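Local atomic coordinates of putative cytoplasmic protein (Salmonella typhimurium, PDB entry 2GK3), a protein that is of unknown function but forms a hexamer and belongs to a glutamine amidotransferase-like family, whose fold it probably shares. Residues L108-L121 with N138-V150. Sequence-based numbering, arbitrary orientation.
Sequences LESIKEYVKNGGGL and NYKNTVLAEVLPV
Tyr139 meets Leu108 at the edge of its ring, with CD2 of the leucine near the ring plane, while its hydroxyl is hydrogen-bonded to the backbone oxygen of Ile86. Thr142 comes next: its CB lies 3.7 Å from Leu108 CD1, the two side chains crossing at about a right angle. A chi1 of 71° sets Thr142 OG1 between its own backbone N and carbonyl carbon, where it donates a hydrogen bond to Tyr139 O at 2.6 Å and accepts from Leu144 N in an ST turn, within the type I turn Thr142-Ala145. Thr142 N reaches Tyr139 O as well, from the same face of the carbonyl plane, so two hydrogen bonds on one carbonyl oxygen tie Thr142 to Tyr139.

Val143 packs on one turn of the helix: CG2 rests on Leu108 CB, and CG1 stands 3.6 Å from Glu109 OE2. Glu109 OE1 and Lys112 NZ are salt-bridged (3.1 Å), and the pair borders Val143, with Lys112 CD also near Val143 O. Leu144 divides its methyls, CD2 against Leu108 CD2 and CD1 at 3.9 Å from Ile111 CG2. Val147 is likewise split. Its CG1, anti to the backbone N (chi1 176°), faces Val115 tip to tip and lies 3.9 Å from Leu121 CD2, whereas CG2 touches Lys112 CG at 3.8 Å. Leu148 ends the run through CD2 on that same Leu121 methyl.

The contact buries 516 Å² summed over both segments, and most of its close pairs are apolar. It lays the loop between strands 120-124 and 150-151 over helix 107-116 and the start of strand 120-124, in a domain consistent with the glutamine amidotransferase-like family. Phe91 of helix 88-92 touches Leu108 and Tyr139, Ile83 of strand 80-84 meets Leu121 and Leu144, and Tyr215 of strand 207-215 touches Val115 and Val147.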
loop_
_atom_site.group_PDB
_atom_site.type_symbol
_atom_site.label_atom_id
_atom_site.label_comp_id
_atom_site.label_asym_id
_atom_site.label_seq_id
_atom_site.Cartn_x
_atom_site.Cartn_y
_atom_site.Cartn_z
ATOM N N LEU E 108 23.111 6.977 -16.308
ATOM C CA LEU E 108 22.876 6.481 -17.666
ATOM C C LEU E 108 23.856 7.143 -18.650
ATOM O O LEU E 108 24.301 6.489 -19.614
ATOM C CB LEU E 108 21.411 6.663 -18.065
ATOM C CG LEU E 108 20.328 5.861 -17.307
ATOM C CD1 LEU E 108 18.962 6.127 -17.946
ATOM C CD2 LEU E 108 20.611 4.347 -17.320
ATOM N N GLU E 109 24.202 8.415 -18.400
ATOM C CA GLU E 109 25.322 9.045 -19.125
ATOM C C GLU E 109 26.629 8.272 -18.888
ATOM O O GLU E 109 27.336 7.959 -19.837
ATOM C CB GLU E 109 25.490 10.528 -18.803
ATOM C CG GLU E 109 24.296 11.404 -19.195
ATOM C CD GLU E 109 24.172 11.715 -20.700
ATOM O OE1 GLU E 109 25.012 11.295 -21.512
ATOM O OE2 GLU E 109 23.205 12.404 -21.084
ATOM N N SER E 110 26.894 7.902 -17.632
ATOM C CA SER E 110 28.117 7.161 -17.264
ATOM C C SER E 110 28.191 5.869 -18.043
ATOM O O SER E 110 29.216 5.568 -18.668
ATOM C CB SER E 110 28.151 6.856 -15.762
ATOM O OG SER E 110 28.198 8.056 -15.010
ATOM N N ILE E 111 27.086 5.122 -18.018
ATOM C CA ILE E 111 26.984 3.857 -18.757
ATOM C C ILE E 111 27.193 4.078 -20.253
ATOM O O ILE E 111 27.913 3.313 -20.895
ATOM C CB ILE E 111 25.665 3.095 -18.448
ATOM C CG1 ILE E 111 25.695 2.601 -16.994
ATOM C CG2 ILE E 111 25.467 1.932 -19.427
ATOM C CD1 ILE E 111 24.345 2.128 -16.434
ATOM N N LYS E 112 26.594 5.142 -20.787
ATOM C CA LYS E 112 26.776 5.516 -22.189
ATOM C C LYS E 112 28.260 5.759 -22.542
ATOM O O LYS E 112 28.772 5.180 -23.506
ATOM C CB LYS E 112 25.930 6.759 -22.527
ATOM C CG LYS E 112 26.107 7.271 -23.959
ATOM C CD LYS E 112 24.953 8.149 -24.396
ATOM C CE LYS E 112 25.216 9.569 -24.024
ATOM N NZ LYS E 112 24.104 10.462 -24.382
ATOM N N GLU E 113 28.932 6.611 -21.767
ATOM C CA GLU E 113 30.368 6.877 -21.956
ATOM C C GLU E 113 31.257 5.631 -21.820
ATOM O O GLU E 113 32.218 5.446 -22.575
ATOM C CB GLU E 113 30.837 7.988 -21.009
ATOM C CG GLU E 113 30.110 9.324 -21.259
ATOM C CD GLU E 113 30.231 9.838 -22.725
ATOM O OE1 GLU E 113 29.180 10.037 -23.397
ATOM O OE2 GLU E 113 31.375 10.040 -23.201
ATOM N N TYR E 114 30.913 4.771 -20.870
ATOM C CA TYR E 114 31.584 3.506 -20.693
ATOM C C TYR E 114 31.467 2.669 -21.984
ATOM O O TYR E 114 32.458 2.079 -22.439
ATOM C CB TYR E 114 31.007 2.799 -19.459
ATOM C CG TYR E 114 31.137 1.294 -19.468
ATOM C CD1 TYR E 114 32.218 0.659 -18.850
ATOM C CD2 TYR E 114 30.170 0.497 -20.099
ATOM C CE1 TYR E 114 32.334 -0.743 -18.866
ATOM C CE2 TYR E 114 30.276 -0.896 -20.128
ATOM C CZ TYR E 114 31.351 -1.506 -19.510
ATOM O OH TYR E 114 31.448 -2.875 -19.547
ATOM N N VAL E 115 30.272 2.638 -22.592
ATOM C CA VAL E 115 30.115 1.954 -23.887
ATOM C C VAL E 115 30.892 2.667 -25.018
ATOM O O VAL E 115 31.620 2.012 -25.764
ATOM C CB VAL E 115 28.621 1.647 -24.285
ATOM C CG1 VAL E 115 28.564 0.769 -25.548
ATOM C CG2 VAL E 115 27.873 0.927 -23.162
ATOM N N LYS E 116 30.764 3.991 -25.128
ATOM C CA LYS E 116 31.485 4.761 -26.165
ATOM C C LYS E 116 32.958 4.408 -26.189
ATOM O O LYS E 116 33.582 4.337 -27.260
ATOM C CB LYS E 116 31.373 6.276 -25.943
ATOM C CG LYS E 116 30.030 6.876 -26.333
ATOM C CD LYS E 116 29.996 8.413 -26.124
ATOM C CE LYS E 116 28.619 8.990 -26.561
ATOM N NZ LYS E 116 28.447 10.444 -26.227
ATOM N N ASN E 117 33.506 4.209 -24.989
ATOM C CA ASN E 117 34.921 3.988 -24.806
ATOM C C ASN E 117 35.324 2.520 -24.759
ATOM O O ASN E 117 36.442 2.214 -24.351
ATOM C CB ASN E 117 35.422 4.736 -23.570
ATOM C CG ASN E 117 35.352 6.256 -23.741
ATOM O OD1 ASN E 117 34.737 6.948 -22.933
ATOM N ND2 ASN E 117 35.968 6.773 -24.802
ATOM N N GLY E 118 34.434 1.621 -25.183
ATOM C CA GLY E 118 34.822 0.228 -25.393
ATOM C C GLY E 118 34.168 -0.800 -24.507
ATOM O O GLY E 118 34.317 -2.011 -24.731
ATOM N N GLY E 119 33.447 -0.350 -23.492
ATOM C CA GLY E 119 32.675 -1.275 -22.679
ATOM C C GLY E 119 31.569 -2.012 -23.423
ATOM O O GLY E 119 31.026 -1.515 -24.424
ATOM N N GLY E 120 31.223 -3.201 -22.930
ATOM C CA GLY E 120 30.035 -3.919 -23.409
ATOM C C GLY E 120 28.795 -3.727 -22.537
ATOM O O GLY E 120 28.875 -3.526 -21.301
ATOM N N LEU E 121 27.635 -3.808 -23.178
ATOM C CA LEU E 121 26.358 -3.632 -22.497
ATOM C C LEU E 121 25.386 -4.709 -22.954
ATOM O O LEU E 121 25.150 -4.874 -24.168
ATOM C CB LEU E 121 25.774 -2.240 -22.788
ATOM C CG LEU E 121 24.429 -1.844 -22.149
ATOM C CD1 LEU E 121 24.536 -1.960 -20.647
ATOM C CD2 LEU E 121 23.956 -0.426 -22.553
ATOM N N ASN E 138 10.663 2.342 -18.999
ATOM C CA ASN E 138 10.726 3.648 -19.643
ATOM C C ASN E 138 12.038 4.001 -20.376
ATOM O O ASN E 138 12.328 5.179 -20.578
ATOM C CB ASN E 138 10.421 4.736 -18.603
ATOM C CG ASN E 138 10.126 6.081 -19.241
ATOM O OD1 ASN E 138 9.336 6.172 -20.191
ATOM N ND2 ASN E 138 10.754 7.126 -18.732
ATOM N N TYR E 139 12.802 2.998 -20.794
ATOM C CA TYR E 139 14.132 3.227 -21.334
ATOM C C TYR E 139 14.178 4.033 -22.634
ATOM O O TYR E 139 15.203 4.662 -22.936
ATOM C CB TYR E 139 14.885 1.902 -21.479
ATOM C CG TYR E 139 15.539 1.465 -20.184
ATOM C CD1 TYR E 139 14.958 0.478 -19.365
ATOM C CD2 TYR E 139 16.738 2.045 -19.767
ATOM C CE1 TYR E 139 15.582 0.071 -18.173
ATOM C CE2 TYR E 139 17.338 1.677 -18.575
ATOM C CZ TYR E 139 16.769 0.692 -17.783
ATOM O OH TYR E 139 17.419 0.356 -16.599
ATOM N N LYS E 140 13.067 4.039 -23.380
ATOM C CA LYS E 140 12.999 4.704 -24.692
ATOM C C LYS E 140 13.105 6.223 -24.565
ATOM O O LYS E 140 13.584 6.899 -25.470
ATOM C CB LYS E 140 11.709 4.338 -25.406
ATOM C CG LYS E 140 11.601 4.995 -26.755
ATOM C CD LYS E 140 10.417 4.511 -27.559
ATOM C CE LYS E 140 10.681 4.796 -29.042
ATOM N NZ LYS E 140 9.568 4.337 -29.890
ATOM N N ASN E 141 12.652 6.731 -23.425
ATOM C CA ASN E 141 12.627 8.137 -23.125
ATOM C C ASN E 141 13.838 8.566 -22.296
ATOM O O ASN E 141 13.809 9.590 -21.613
ATOM C CB ASN E 141 11.307 8.452 -22.441
ATOM C CG ASN E 141 10.117 8.165 -23.353
ATOM O OD1 ASN E 141 10.126 8.558 -24.526
ATOM N ND2 ASN E 141 9.106 7.454 -22.838
ATOM N N THR E 142 14.915 7.789 -22.393
ATOM C CA THR E 142 16.156 8.069 -21.663
ATOM C C THR E 142 17.326 8.139 -22.619
ATOM O O THR E 142 17.236 7.670 -23.762
ATOM C CB THR E 142 16.486 6.965 -20.606
ATOM O OG1 THR E 142 16.895 5.764 -21.274
ATOM C CG2 THR E 142 15.290 6.676 -19.674
ATOM N N VAL E 143 18.442 8.695 -22.146
ATOM C CA VAL E 143 19.662 8.829 -22.964
ATOM C C VAL E 143 20.310 7.485 -23.325
ATOM O O VAL E 143 21.291 7.434 -24.086
ATOM C CB VAL E 143 20.668 9.790 -22.316
ATOM C CG1 VAL E 143 20.065 11.225 -22.281
ATOM C CG2 VAL E 143 21.028 9.338 -20.912
ATOM N N LEU E 144 19.752 6.394 -22.801
ATOM C CA LEU E 144 20.270 5.062 -23.098
ATOM C C LEU E 144 19.661 4.426 -24.367
ATOM O O LEU E 144 20.238 3.504 -24.928
ATOM C CB LEU E 144 20.057 4.123 -21.887
ATOM C CG LEU E 144 21.017 2.938 -21.734
ATOM C CD1 LEU E 144 22.479 3.422 -21.521
ATOM C CD2 LEU E 144 20.586 1.979 -20.599
ATOM N N ALA E 145 18.485 4.888 -24.786
ATOM C CA ALA E 145 17.824 4.355 -25.988
ATOM C C ALA E 145 18.774 4.310 -27.216
ATOM O O ALA E 145 18.868 3.290 -27.892
ATOM C CB ALA E 145 16.519 5.132 -26.292
ATOM N N GLU E 146 19.513 5.391 -27.464
ATOM C CA GLU E 146 20.454 5.437 -28.605
ATOM C C GLU E 146 21.613 4.454 -28.524
ATOM O O GLU E 146 22.271 4.198 -29.536
ATOM C CB GLU E 146 21.038 6.845 -28.793
ATOM C CG GLU E 146 20.062 7.854 -29.358
ATOM C CD GLU E 146 19.706 7.597 -30.815
ATOM O OE1 GLU E 146 20.443 6.857 -31.496
ATOM O OE2 GLU E 146 18.682 8.139 -31.279
ATOM N N VAL E 147 21.885 3.929 -27.332
ATOM C CA VAL E 147 22.988 2.981 -27.158
ATOM C C VAL E 147 22.543 1.571 -27.559
ATOM O O VAL E 147 23.363 0.771 -28.019
ATOM C CB VAL E 147 23.591 3.010 -25.706
ATOM C CG1 VAL E 147 24.669 1.950 -25.521
ATOM C CG2 VAL E 147 24.165 4.386 -25.379
ATOM N N LEU E 148 21.256 1.272 -27.417
ATOM C CA LEU E 148 20.785 -0.119 -27.601
ATOM C C LEU E 148 20.604 -0.462 -29.077
ATOM O O LEU E 148 20.292 0.420 -29.876
ATOM C CB LEU E 148 19.495 -0.392 -26.797
ATOM C CG LEU E 148 19.557 -0.028 -25.301
ATOM C CD1 LEU E 148 18.182 -0.165 -24.679
ATOM C CD2 LEU E 148 20.628 -0.831 -24.493
ATOM N N PRO E 149 20.826 -1.740 -29.454
ATOM C CA PRO E 149 20.700 -2.100 -30.866
ATOM C C PRO E 149 19.254 -2.412 -31.301
ATOM O O PRO E 149 19.035 -3.027 -32.354
ATOM C CB PRO E 149 21.584 -3.340 -30.970
ATOM C CG PRO E 149 21.432 -3.995 -29.665
ATOM C CD PRO E 149 21.246 -2.897 -28.644
ATOM N N VAL E 150 18.286 -2.010 -30.482
ATOM C CA VAL E 150 16.862 -2.165 -30.809
ATOM C C VAL E 150 16.123 -0.838 -30.625
ATOM O O VAL E 150 16.587 0.060 -29.907
ATOM C CB VAL E 150 16.169 -3.295 -29.972
ATOM C CG1 VAL E 150 16.818 -4.647 -30.232
ATOM C CG2 VAL E 150 16.137 -2.967 -28.455
#